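Putative uncharacterized protein Ta1305 (Thermoplasma acidophilum, PDB 4RKS) catalyses the ATP-dependent phosphorylation of (R)-mevalonate to (R)-3-phosphomevalonate, a step of the alternative mevalonate pathway found in extreme acidophiles of the Thermoplasmatales. Local coordinates at residues A76-I79 / T84-T87; S86-D89 / V93-V96; S102-A107 / K111-S116; T170-D175 / A179-I184. One frame throughout, in Å; residues are numbered along the deposited sequence.

Interaction 1 (A76-I79 / T84-T87)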
loop_
_atom_site.group_PDB
_atom_site.type_symbol
_atom_site.label_atom_id
_atom_site.label_comp_id
_atom_site.label_asym_id
_atom_site.label_seq_id
_atom_site.Cartn_x
_atom_site.Cartn_y
_atom_site.Cartn_z
ATOM N N ALA A 76 -24.331 8.164 17.199
ATOM C CA ALA A 76 -24.234 6.747 16.897
ATOM C C ALA A 76 -23.085 6.556 15.921
ATOM O O ALA A 76 -22.678 7.503 15.251
ATOM C CB ALA A 76 -25.537 6.233 16.318
ATOM N N THR A 77 -22.547 5.346 15.842
ATOM C CA THR A 77 -21.377 5.119 15.008
ATOM C C THR A 77 -21.766 4.832 13.553
ATOM O O THR A 77 -22.487 3.871 13.263
ATOM C CB THR A 77 -20.533 3.974 15.560
ATOM O OG1 THR A 77 -20.122 4.309 16.889
ATOM C CG2 THR A 77 -19.290 3.752 14.697
ATOM N N HIS A 78 -21.311 5.703 12.659
ATOM C CA HIS A 78 -21.500 5.542 11.215
ATOM C C HIS A 78 -20.158 5.423 10.497
ATOM O O HIS A 78 -19.185 6.095 10.848
ATOM C CB HIS A 78 -22.265 6.717 10.606
ATOM C CG HIS A 78 -23.619 6.948 11.203
ATOM N ND1 HIS A 78 -24.776 6.429 10.657
ATOM C CD2 HIS A 78 -24.004 7.670 12.283
ATOM C CE1 HIS A 78 -25.812 6.804 11.386
ATOM N NE2 HIS A 78 -25.371 7.556 12.381
ATOM N N ILE A 79 -20.121 4.560 9.488
ATOM C CA ILE A 79 -18.960 4.410 8.616
ATOM C C ILE A 79 -19.406 4.740 7.205
ATOM O O ILE A 79 -20.366 4.151 6.716
ATOM C CB ILE A 79 -18.393 2.979 8.635
ATOM C CG1 ILE A 79 -18.143 2.509 10.070
ATOM C CG2 ILE A 79 -17.155 2.886 7.754
ATOM C CD1 ILE A 79 -17.232 3.394 10.830
ATOM N N THR A 84 -21.143 6.517 0.800
ATOM C CA THR A 84 -21.987 5.325 0.905
ATOM C C THR A 84 -21.807 4.665 2.265
ATOM O O THR A 84 -20.696 4.277 2.633
ATOM C CB THR A 84 -21.686 4.293 -0.222
ATOM O OG1 THR A 84 -21.921 4.908 -1.492
ATOM C CG2 THR A 84 -22.612 3.082 -0.107
ATOM N N GLU A 85 -22.898 4.529 3.012
ATOM C CA GLU A 85 -22.782 3.981 4.353
ATOM C C GLU A 85 -22.423 2.500 4.296
ATOM O O GLU A 85 -22.826 1.775 3.396
ATOM C CB GLU A 85 -24.069 4.196 5.161
ATOM C CG GLU A 85 -23.889 3.778 6.625
ATOM C CD GLU A 85 -24.923 4.372 7.571
ATOM O OE1 GLU A 85 -26.044 4.663 7.118
ATOM O OE2 GLU A 85 -24.604 4.528 8.776
ATOM N N SER A 86 -21.625 2.065 5.255
ATOM C CA SER A 86 -21.203 0.683 5.340
ATOM C C SER A 86 -21.724 0.123 6.638
ATOM O O SER A 86 -21.625 0.787 7.667
ATOM C CB SER A 86 -19.672 0.580 5.278
ATOM O OG SER A 86 -19.223 -0.669 5.766
ATOM N N THR A 87 -22.285 -1.081 6.614
ATOM C CA THR A 87 -22.742 -1.687 7.859
ATOM C C THR A 87 -21.570 -2.185 8.696
ATOM O O THR A 87 -21.792 -2.659 9.813
ATOM C CB THR A 87 -23.698 -2.855 7.624
ATOM O OG1 THR A 87 -23.056 -3.826 6.792
ATOM C CG2 THR A 87 -24.993 -2.369 6.961
HETATM O O HOH W 1 -22.623 2.792 9.521
#
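His-78 and Glu-85 meet at the edge of the imidazole, where His-78 ND1 donates to Glu-85 OE2 over 2.7 Å with an N-H...O angle of 161°. The acceptor lies close to the ring plane. Seen from the carboxylate the fit is less exact: the donor comes from the syn side of OE2 but 29° out of the carboxylate plane. Glu-85 gains its reach from an extended chain with CG trans to its amide nitrogen (chi1 -173°). A water grips the same oxygen, donating to Glu-85 OE2 at 2.7 Å and to Ser-86 O at 2.9 Å, and accepting from Ile-79 N at 3.1 Å. On the backbone, Ser-86 N donates to Ile-79 O over 2.8 Å, and Glu-85 CA adds a C-H...O contact to Ile-79 O at 3.4 Å. These bonds lie at the open end of a short beta hairpin, strands 79-81 and 84-86, where the water links the amide of Ile-79 to the carbonyl of Ser-86. Beside these bonds, CG2 of Ile-79 approaches CB of Ser-86 at 4.2 Å, while the rest of the Ile-79 side chain packs on Val-93 and lies close to the ATP-binding Tyr-115. Further out, Ser-114 OG is hydrogen-bonded to His-78 N, and the backbones of His-78 and Tyr-115 are hydrogen-bonded, which fixes segment 76-79 against strand 113-120.

Interaction 2 (S86-D89 / V93-V96)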
loop_
_atom_site.group_PDB
_atom_site.type_symbol
_atom_site.label_atom_id
_atom_site.label_comp_id
_atom_site.label_asym_id
_atom_site.label_seq_id
_atom_site.Cartn_x
_atom_site.Cartn_y
_atom_site.Cartn_z
ATOM N N SER A 86 -21.625 2.065 5.255
ATOM C CA SER A 86 -21.203 0.683 5.340
ATOM C C SER A 86 -21.724 0.123 6.638
ATOM O O SER A 86 -21.625 0.787 7.667
ATOM C CB SER A 86 -19.672 0.580 5.278
ATOM O OG SER A 86 -19.223 -0.669 5.766
ATOM N N THR A 87 -22.285 -1.081 6.614
ATOM C CA THR A 87 -22.742 -1.687 7.859
ATOM C C THR A 87 -21.570 -2.185 8.696
ATOM O O THR A 87 -21.792 -2.659 9.813
ATOM C CB THR A 87 -23.698 -2.855 7.624
ATOM O OG1 THR A 87 -23.056 -3.826 6.792
ATOM C CG2 THR A 87 -24.993 -2.369 6.961
ATOM N N ASP A 88 -20.351 -2.084 8.143
ATOM C CA ASP A 88 -19.091 -2.480 8.805
ATOM C C ASP A 88 -19.305 -3.693 9.705
ATOM O O ASP A 88 -18.924 -3.696 10.876
ATOM C CB ASP A 88 -18.523 -1.303 9.615
ATOM C CG ASP A 88 -17.131 -1.590 10.197
ATOM O OD1 ASP A 88 -16.195 -1.887 9.420
ATOM O OD2 ASP A 88 -16.989 -1.535 11.442
ATOM N N ASP A 89 -19.948 -4.717 9.154
ATOM C CA ASP A 89 -20.532 -5.766 9.984
ATOM C C ASP A 89 -19.483 -6.707 10.585
ATOM O O ASP A 89 -19.791 -7.507 11.472
ATOM C CB ASP A 89 -21.546 -6.564 9.170
ATOM C CG ASP A 89 -20.898 -7.352 8.058
ATOM O OD1 ASP A 89 -19.992 -6.813 7.380
ATOM O OD2 ASP A 89 -21.287 -8.513 7.877
ATOM N N VAL A 93 -13.468 -1.449 10.938
ATOM C CA VAL A 93 -13.104 -0.091 11.336
ATOM C C VAL A 93 -13.542 0.187 12.776
ATOM O O VAL A 93 -12.817 0.821 13.543
ATOM C CB VAL A 93 -13.719 0.962 10.382
ATOM C CG1 VAL A 93 -13.564 2.378 10.951
ATOM C CG2 VAL A 93 -13.076 0.859 8.998
ATOM N N ARG A 94 -14.719 -0.310 13.150
ATOM C CA ARG A 94 -15.247 -0.058 14.481
ATOM C C ARG A 94 -14.376 -0.666 15.593
ATOM O O ARG A 94 -14.329 -0.127 16.688
ATOM C CB ARG A 94 -16.689 -0.561 14.581
ATOM C CG ARG A 94 -17.680 0.353 13.845
ATOM C CD ARG A 94 -19.132 0.068 14.192
ATOM N NE ARG A 94 -19.533 -1.283 13.825
ATOM C CZ ARG A 94 -20.759 -1.768 13.989
ATOM N NH1 ARG A 94 -21.713 -1.005 14.513
ATOM N NH2 ARG A 94 -21.030 -3.016 13.630
ATOM N N ARG A 95 -13.679 -1.763 15.300
ATOM C CA ARG A 95 -12.699 -2.334 16.236
ATOM C C ARG A 95 -11.624 -1.335 16.633
ATOM O O ARG A 95 -11.304 -1.194 17.818
ATOM C CB ARG A 95 -12.012 -3.563 15.642
ATOM C CG ARG A 95 -12.497 -4.873 16.214
ATOM C CD ARG A 95 -11.728 -6.041 15.626
ATOM N NE ARG A 95 -12.482 -7.285 15.740
ATOM C CZ ARG A 95 -13.402 -7.676 14.866
ATOM N NH1 ARG A 95 -14.044 -8.823 15.041
ATOM N NH2 ARG A 95 -13.679 -6.919 13.813
ATOM N N VAL A 96 -11.058 -0.664 15.630
ATOM C CA VAL A 96 -10.017 0.346 15.842
ATOM C C VAL A 96 -10.563 1.518 16.632
ATOM O O VAL A 96 -9.933 2.006 17.579
ATOM C CB VAL A 96 -9.448 0.871 14.509
ATOM C CG1 VAL A 96 -8.472 2.005 14.761
ATOM C CG2 VAL A 96 -8.796 -0.249 13.723
#
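Asp-88 divides its carboxylate between two successive amides in the first turn of helix 92-99. OD1 of Asp-88 accepts from Val-93 N at 3.2 Å, and OD2 of Asp-88 accepts from Arg-94 N at 3.1 Å. Both oxygens are approached from their syn sides, the second donor 32° out of the carboxylate plane. Packing is tight here: Arg-94 CG also comes within 3.1 Å of Asp-88 OD2, as the two side chains run alongside each other, pointing opposite ways. The carboxylate is presented by a backbone in the left-handed region, and an ST turn, Asp-88 N donating to Ser-86 OG at 3.0 Å, leads into it. Towards the loose side the arginine bends at chi3 (-62°), and its NE makes a salt bridge of 3.5 Å to Asp-88 OD2, with guanidinium and carboxylate planes 71° apart. Beyond that, Thr-87 O lies over one guanidinium face, 3.9 Å from Arg-94 NH2, and NH1 of Arg-91 is a like charge nearby; Thr-87 itself is exposed. With two amides of a helix start and a guanidinium around one carboxylate, the surroundings probably favour the negatively charged form of Asp-88.

Interaction 3 (S102-A107 / K111-S116); sequences SVFEEA and KTVSYS
Phe-104 of helix 101-108 lies against Val-113, the first residue of strand 113-120, in a helix-on-strand packing of the N-terminal domain of this GHMP kinase; the same strand carries the ATP-binding Tyr-115 and Ser-116 further on. The apolar part is a CH-pi contact. Val-113 CG2 stands 4.0 Å from the centroid of the Phe-104 ring and only 12° off its normal, so the methyl is centred over the face. Val-113 CG1 touches Phe-104 CG, the root of the ring, at 3.7 Å. A chi1 of -64° sets CG1 beside the backbone N and CG2 between N and the carbonyl carbon, and from there the methyls reach root and face. Leu-97 and Ile-71 touch both side chains, extending the buried layer to helix 92-99 and strand 66-73. The chain returns so closely that CA of Glu-105 and CA of Lys-111 are 4.8 Å apart, yet no hydrogen bond joins the two segments. The charged pair is looser and exposed. Lys-111 extends beyond CG, and its NZ stays 5.5 Å from OE1 of Glu-105, beyond salt-bridge range. Instead the carboxylate oxygen OE1 of Glu-105 rests 3.7 Å from the methylene CG of Lys-111.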
loop_
_atom_site.group_PDB
_atom_site.type_symbol
_atom_site.label_atom_id
_atom_site.label_comp_id
_atom_site.label_asym_id
_atom_site.label_seq_id
_atom_site.Cartn_x
_atom_site.Cartn_y
_atom_site.Cartn_z
ATOM N N SER A 102 -10.554 6.009 24.665
ATOM C CA SER A 102 -10.068 6.989 25.632
ATOM C C SER A 102 -9.522 8.229 24.930
ATOM O O SER A 102 -9.684 9.355 25.417
ATOM C CB SER A 102 -8.996 6.376 26.544
ATOM O OG SER A 102 -7.884 5.928 25.793
ATOM N N VAL A 103 -8.896 8.026 23.770
ATOM C CA VAL A 103 -8.389 9.151 22.991
ATOM C C VAL A 103 -9.536 10.056 22.560
ATOM O O VAL A 103 -9.449 11.283 22.677
ATOM C CB VAL A 103 -7.602 8.690 21.741
ATOM C CG1 VAL A 103 -7.248 9.897 20.859
ATOM C CG2 VAL A 103 -6.334 7.963 22.152
ATOM N N PHE A 104 -10.618 9.453 22.074
ATOM C CA PHE A 104 -11.745 10.238 21.588
ATOM C C PHE A 104 -12.525 10.900 22.722
ATOM O O PHE A 104 -13.042 12.005 22.565
ATOM C CB PHE A 104 -12.683 9.365 20.755
ATOM C CG PHE A 104 -12.031 8.756 19.565
ATOM C CD1 PHE A 104 -11.477 9.563 18.568
ATOM C CD2 PHE A 104 -11.968 7.382 19.427
ATOM C CE1 PHE A 104 -10.869 8.995 17.462
ATOM C CE2 PHE A 104 -11.360 6.810 18.323
ATOM C CZ PHE A 104 -10.811 7.615 17.345
ATOM N N GLU A 105 -12.613 10.222 23.861
ATOM C CA GLU A 105 -13.334 10.777 25.008
ATOM C C GLU A 105 -12.639 12.042 25.510
ATOM O O GLU A 105 -13.284 13.050 25.832
ATOM C CB GLU A 105 -13.434 9.741 26.135
ATOM C CG GLU A 105 -13.756 10.342 27.499
ATOM C CD GLU A 105 -15.247 10.401 27.783
ATOM O OE1 GLU A 105 -15.954 9.414 27.475
ATOM O OE2 GLU A 105 -15.710 11.428 28.325
ATOM N N GLU A 106 -11.317 11.981 25.574
ATOM C CA GLU A 106 -10.517 13.132 25.982
ATOM C C GLU A 106 -10.628 14.273 24.979
ATOM O O GLU A 106 -10.778 15.435 25.353
ATOM C CB GLU A 106 -9.051 12.726 26.148
ATOM C CG GLU A 106 -8.085 13.898 26.258
ATOM C CD GLU A 106 -8.048 14.512 27.648
ATOM O OE1 GLU A 106 -8.753 14.006 28.551
ATOM O OE2 GLU A 106 -7.306 15.501 27.838
ATOM N N ALA A 107 -10.561 13.936 23.699
ATOM C CA ALA A 107 -10.529 14.942 22.655
ATOM C C ALA A 107 -11.913 15.509 22.335
ATOM O O ALA A 107 -12.055 16.703 22.083
ATOM C CB ALA A 107 -9.897 14.354 21.400
ATOM N N LYS A 111 -16.965 8.807 23.667
ATOM C CA LYS A 111 -16.376 7.638 23.024
ATOM C C LYS A 111 -17.036 7.323 21.686
ATOM O O LYS A 111 -16.517 6.516 20.924
ATOM C CB LYS A 111 -16.492 6.398 23.914
ATOM C CG LYS A 111 -15.776 6.479 25.241
ATOM C CD LYS A 111 -16.062 5.229 26.072
ATOM C CE LYS A 111 -15.323 5.257 27.403
ATOM N NZ LYS A 111 -15.575 4.019 28.209
ATOM N N THR A 112 -18.196 7.917 21.411
ATOM C CA THR A 112 -18.922 7.568 20.187
ATOM C C THR A 112 -18.458 8.432 19.005
ATOM O O THR A 112 -18.703 9.632 18.987
ATOM C CB THR A 112 -20.441 7.719 20.366
ATOM O OG1 THR A 112 -20.875 6.892 21.443
ATOM C CG2 THR A 112 -21.170 7.284 19.102
ATOM N N VAL A 113 -17.772 7.827 18.035
ATOM C CA VAL A 113 -17.297 8.596 16.877
ATOM C C VAL A 113 -17.672 7.925 15.562
ATOM O O VAL A 113 -17.892 6.715 15.513
ATOM C CB VAL A 113 -15.758 8.813 16.885
ATOM C CG1 VAL A 113 -15.332 9.654 18.077
ATOM C CG2 VAL A 113 -14.991 7.464 16.829
ATOM N N SER A 114 -17.753 8.725 14.504
ATOM C CA SER A 114 -18.046 8.206 13.172
ATOM C C SER A 114 -16.847 8.435 12.237
ATOM O O SER A 114 -15.987 9.271 12.503
ATOM C CB SER A 114 -19.317 8.856 12.597
ATOM O OG SER A 114 -20.486 8.319 13.191
ATOM N N TYR A 115 -16.800 7.665 11.155
ATOM C CA TYR A 115 -15.681 7.686 10.211
ATOM C C TYR A 115 -16.208 7.943 8.802
ATOM O O TYR A 115 -17.096 7.250 8.336
ATOM C CB TYR A 115 -14.908 6.353 10.273
ATOM C CG TYR A 115 -13.938 6.056 9.124
ATOM C CD1 TYR A 115 -12.856 6.885 8.842
ATOM C CD2 TYR A 115 -14.099 4.916 8.348
ATOM C CE1 TYR A 115 -11.974 6.584 7.798
ATOM C CE2 TYR A 115 -13.226 4.608 7.319
ATOM C CZ TYR A 115 -12.174 5.438 7.044
ATOM O OH TYR A 115 -11.328 5.101 6.016
ATOM N N SER A 116 -15.640 8.934 8.135
ATOM C CA SER A 116 -16.028 9.278 6.781
ATOM C C SER A 116 -14.772 9.338 5.915
ATOM O O SER A 116 -13.795 10.034 6.236
ATOM C CB SER A 116 -16.790 10.606 6.738
ATOM O OG SER A 116 -17.129 10.950 5.402
#

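Interaction 4 (T170-D175 / A179-I184)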
loop_
_atom_site.group_PDB
_atom_site.type_symbol
_atom_site.label_atom_id
_atom_site.label_comp_id
_atom_site.label_asym_id
_atom_site.label_seq_id
_atom_site.Cartn_x
_atom_site.Cartn_y
_atom_site.Cartn_z
ATOM N N THR A 170 9.524 1.414 2.746
ATOM C CA THR A 170 9.509 0.758 4.041
ATOM C C THR A 170 9.724 -0.733 3.880
ATOM O O THR A 170 9.535 -1.291 2.786
ATOM C CB THR A 170 8.178 0.976 4.786
ATOM O OG1 THR A 170 7.101 0.516 3.962
ATOM C CG2 THR A 170 7.989 2.460 5.154
ATOM N N ILE A 171 10.151 -1.356 4.972
ATOM C CA ILE A 171 10.155 -2.794 5.107
ATOM C C ILE A 171 9.288 -3.135 6.307
ATOM O O ILE A 171 9.390 -2.495 7.349
ATOM C CB ILE A 171 11.577 -3.366 5.308
ATOM C CG1 ILE A 171 12.391 -3.285 4.020
ATOM C CG2 ILE A 171 11.516 -4.808 5.823
ATOM C CD1 ILE A 171 13.842 -3.562 4.243
ATOM N N THR A 172 8.415 -4.123 6.162
ATOM C CA THR A 172 7.648 -4.585 7.301
ATOM C C THR A 172 8.095 -5.999 7.617
ATOM O O THR A 172 7.718 -6.942 6.916
ATOM C CB THR A 172 6.150 -4.529 7.042
ATOM O OG1 THR A 172 5.778 -3.169 6.814
ATOM C CG2 THR A 172 5.362 -5.073 8.252
ATOM N N TRP A 173 8.957 -6.116 8.629
ATOM C CA TRP A 173 9.465 -7.409 9.115
ATOM C C TRP A 173 8.342 -8.168 9.796
ATOM O O TRP A 173 7.546 -7.567 10.498
ATOM C CB TRP A 173 10.628 -7.215 10.108
ATOM C CG TRP A 173 11.732 -6.323 9.589
ATOM C CD1 TRP A 173 11.906 -4.990 9.851
ATOM C CD2 TRP A 173 12.786 -6.693 8.694
ATOM N NE1 TRP A 173 13.013 -4.518 9.196
ATOM C CE2 TRP A 173 13.565 -5.538 8.466
ATOM C CE3 TRP A 173 13.143 -7.888 8.058
ATOM C CZ2 TRP A 173 14.686 -5.545 7.638
ATOM C CZ3 TRP A 173 14.256 -7.895 7.237
ATOM C CH2 TRP A 173 15.014 -6.726 7.029
ATOM N N SER A 174 8.283 -9.479 9.613
ATOM C CA SER A 174 7.211 -10.263 10.227
ATOM C C SER A 174 7.547 -11.745 10.268
ATOM O O SER A 174 8.087 -12.303 9.307
ATOM C CB SER A 174 5.886 -10.061 9.485
ATOM O OG SER A 174 4.845 -10.811 10.099
ATOM N N ASP A 175 7.223 -12.374 11.395
ATOM C CA ASP A 175 7.392 -13.808 11.561
ATOM C C ASP A 175 6.030 -14.493 11.650
ATOM O O ASP A 175 5.927 -15.661 12.011
ATOM C CB ASP A 175 8.241 -14.113 12.809
ATOM C CG ASP A 175 7.640 -13.551 14.102
ATOM O OD1 ASP A 175 6.477 -13.079 14.107
ATOM O OD2 ASP A 175 8.348 -13.580 15.134
ATOM N N ALA A 179 4.858 -8.098 13.836
ATOM C CA ALA A 179 5.285 -7.376 12.638
ATOM C C ALA A 179 5.704 -5.956 12.997
ATOM O O ALA A 179 5.128 -5.311 13.900
ATOM C CB ALA A 179 4.180 -7.364 11.583
ATOM N N TYR A 180 6.714 -5.464 12.290
ATOM C CA TYR A 180 7.262 -4.152 12.584
ATOM C C TYR A 180 7.734 -3.427 11.309
ATOM O O TYR A 180 8.555 -3.947 10.556
ATOM C CB TYR A 180 8.413 -4.294 13.596
ATOM C CG TYR A 180 8.986 -2.970 14.052
ATOM C CD1 TYR A 180 10.025 -2.363 13.352
ATOM C CD2 TYR A 180 8.474 -2.318 15.172
ATOM C CE1 TYR A 180 10.546 -1.138 13.759
ATOM C CE2 TYR A 180 8.991 -1.096 15.590
ATOM C CZ TYR A 180 10.023 -0.511 14.880
ATOM O OH TYR A 180 10.538 0.700 15.289
ATOM N N THR A 181 7.209 -2.220 11.074
ATOM C CA THR A 181 7.511 -1.469 9.848
ATOM C C THR A 181 8.606 -0.429 10.104
ATOM O O THR A 181 8.525 0.361 11.039
ATOM C CB THR A 181 6.270 -0.766 9.277
ATOM O OG1 THR A 181 5.307 -1.744 8.865
ATOM C CG2 THR A 181 6.646 0.119 8.071
ATOM N N GLU A 182 9.622 -0.443 9.255
ATOM C CA GLU A 182 10.774 0.438 9.384
ATOM C C GLU A 182 10.924 1.308 8.126
ATOM O O GLU A 182 10.811 0.802 7.007
ATOM C CB GLU A 182 12.045 -0.409 9.616
ATOM C CG GLU A 182 13.363 0.320 9.398
ATOM C CD GLU A 182 14.603 -0.581 9.527
ATOM O OE1 GLU A 182 14.493 -1.831 9.441
ATOM O OE2 GLU A 182 15.702 -0.017 9.703
ATOM N N LYS A 183 11.192 2.601 8.313
ATOM C CA LYS A 183 11.465 3.501 7.195
ATOM C C LYS A 183 12.887 3.301 6.706
ATOM O O LYS A 183 13.826 3.406 7.489
ATOM C CB LYS A 183 11.263 4.957 7.607
ATOM C CG LYS A 183 9.823 5.313 7.876
ATOM C CD LYS A 183 9.700 6.307 9.024
ATOM C CE LYS A 183 10.209 7.675 8.622
ATOM N NZ LYS A 183 9.888 8.696 9.655
ATOM N N ILE A 184 13.040 3.047 5.409
ATOM C CA ILE A 184 14.337 2.681 4.842
ATOM C C ILE A 184 14.942 3.800 3.996
ATOM O O ILE A 184 16.147 4.049 4.057
ATOM C CB ILE A 184 14.202 1.390 3.984
ATOM C CG1 ILE A 184 13.690 0.231 4.844
ATOM C CG2 ILE A 184 15.506 1.017 3.375
ATOM C CD1 ILE A 184 14.619 -0.146 5.991
#
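Trp-173 and Glu-182 meet diagonally across the two strands of a beta hairpin, 169-174 and 179-185, whose segments run antiparallel at 160°. The indole offers its edge: Trp-173 NE1 donates to Glu-182 OE1 over 3.1 Å with an angle of 167° at the hydrogen. The oxygen lies near the ring plane and is met almost along its own C-O bond, while ring and carboxylate planes are turned 45° apart. Glu-182, with CG anti to the backbone N and its chain extended, carries OE1 out to the indole N-H. Its other oxygen, OE2, forms a salt bridge with Lys-235 of helix 220-238, so both oxygens are held. One face of the indole is covered by CG2 of Ile-171, 3.4 Å above its plane at the ring centre. Ile-171 also packs obliquely on CG1 of Ile-184 through its own CG1, at 3.8 Å. This side of the hairpin faces helix 220-238, where Ala-231 touches both Ile-171 and Trp-173.

The reverse side carries the threonines. OG1 of Thr-172 and OG1 of Thr-181 lie unusually close, 2.5 Å apart, and probably share a hydrogen bond of unsettled direction; Thr-181 OG1 is also hydrogen-bonded to Glu-151 OE2. CG2 of Thr-181 crosses diagonally to Thr-170, touching its CB at 3.7 Å; Thr-170 packs on the substrate-binding Arg-163. Hydrogen-bonded pairs (Ile-171/Glu-182 and Trp-173/Tyr-180) alternate with non-hydrogen-bonded ones, Glu-182 N donating to Ile-171 O at 2.8 Å. Near the turn, Ser-174 OG is hydrogen-bonded to Pro-49 O, and Ser-174 CB lies 3.8 Å from CB of Ala-179.

In the fold
All four contacts belong to the N-terminal, diphosphomevalonate decarboxylase-like part of the chain and follow one another in sequence. Interactions 1 and 2 share Ser-86 and Thr-87, their centres 8 Å apart, and Ile-79 packs on both Val-93 and Asp-88. Interaction 3 comes next, 14 to 15 Å from the centres of both; it is joined to interaction 1 by the bonds of His-78 to strand 113-120 and to interaction 2 by Val-93 on Tyr-115. These three therefore form one continuous cluster, in which Ile-79 and Val-93 lie beside the ATP-binding Tyr-115. Interaction 4 stands apart, its centre 26 to 32 Å from theirs, in the hairpin bordering strand 53-59, where the side chain of Thr-172 is about 9 Å from the bound mevalonate.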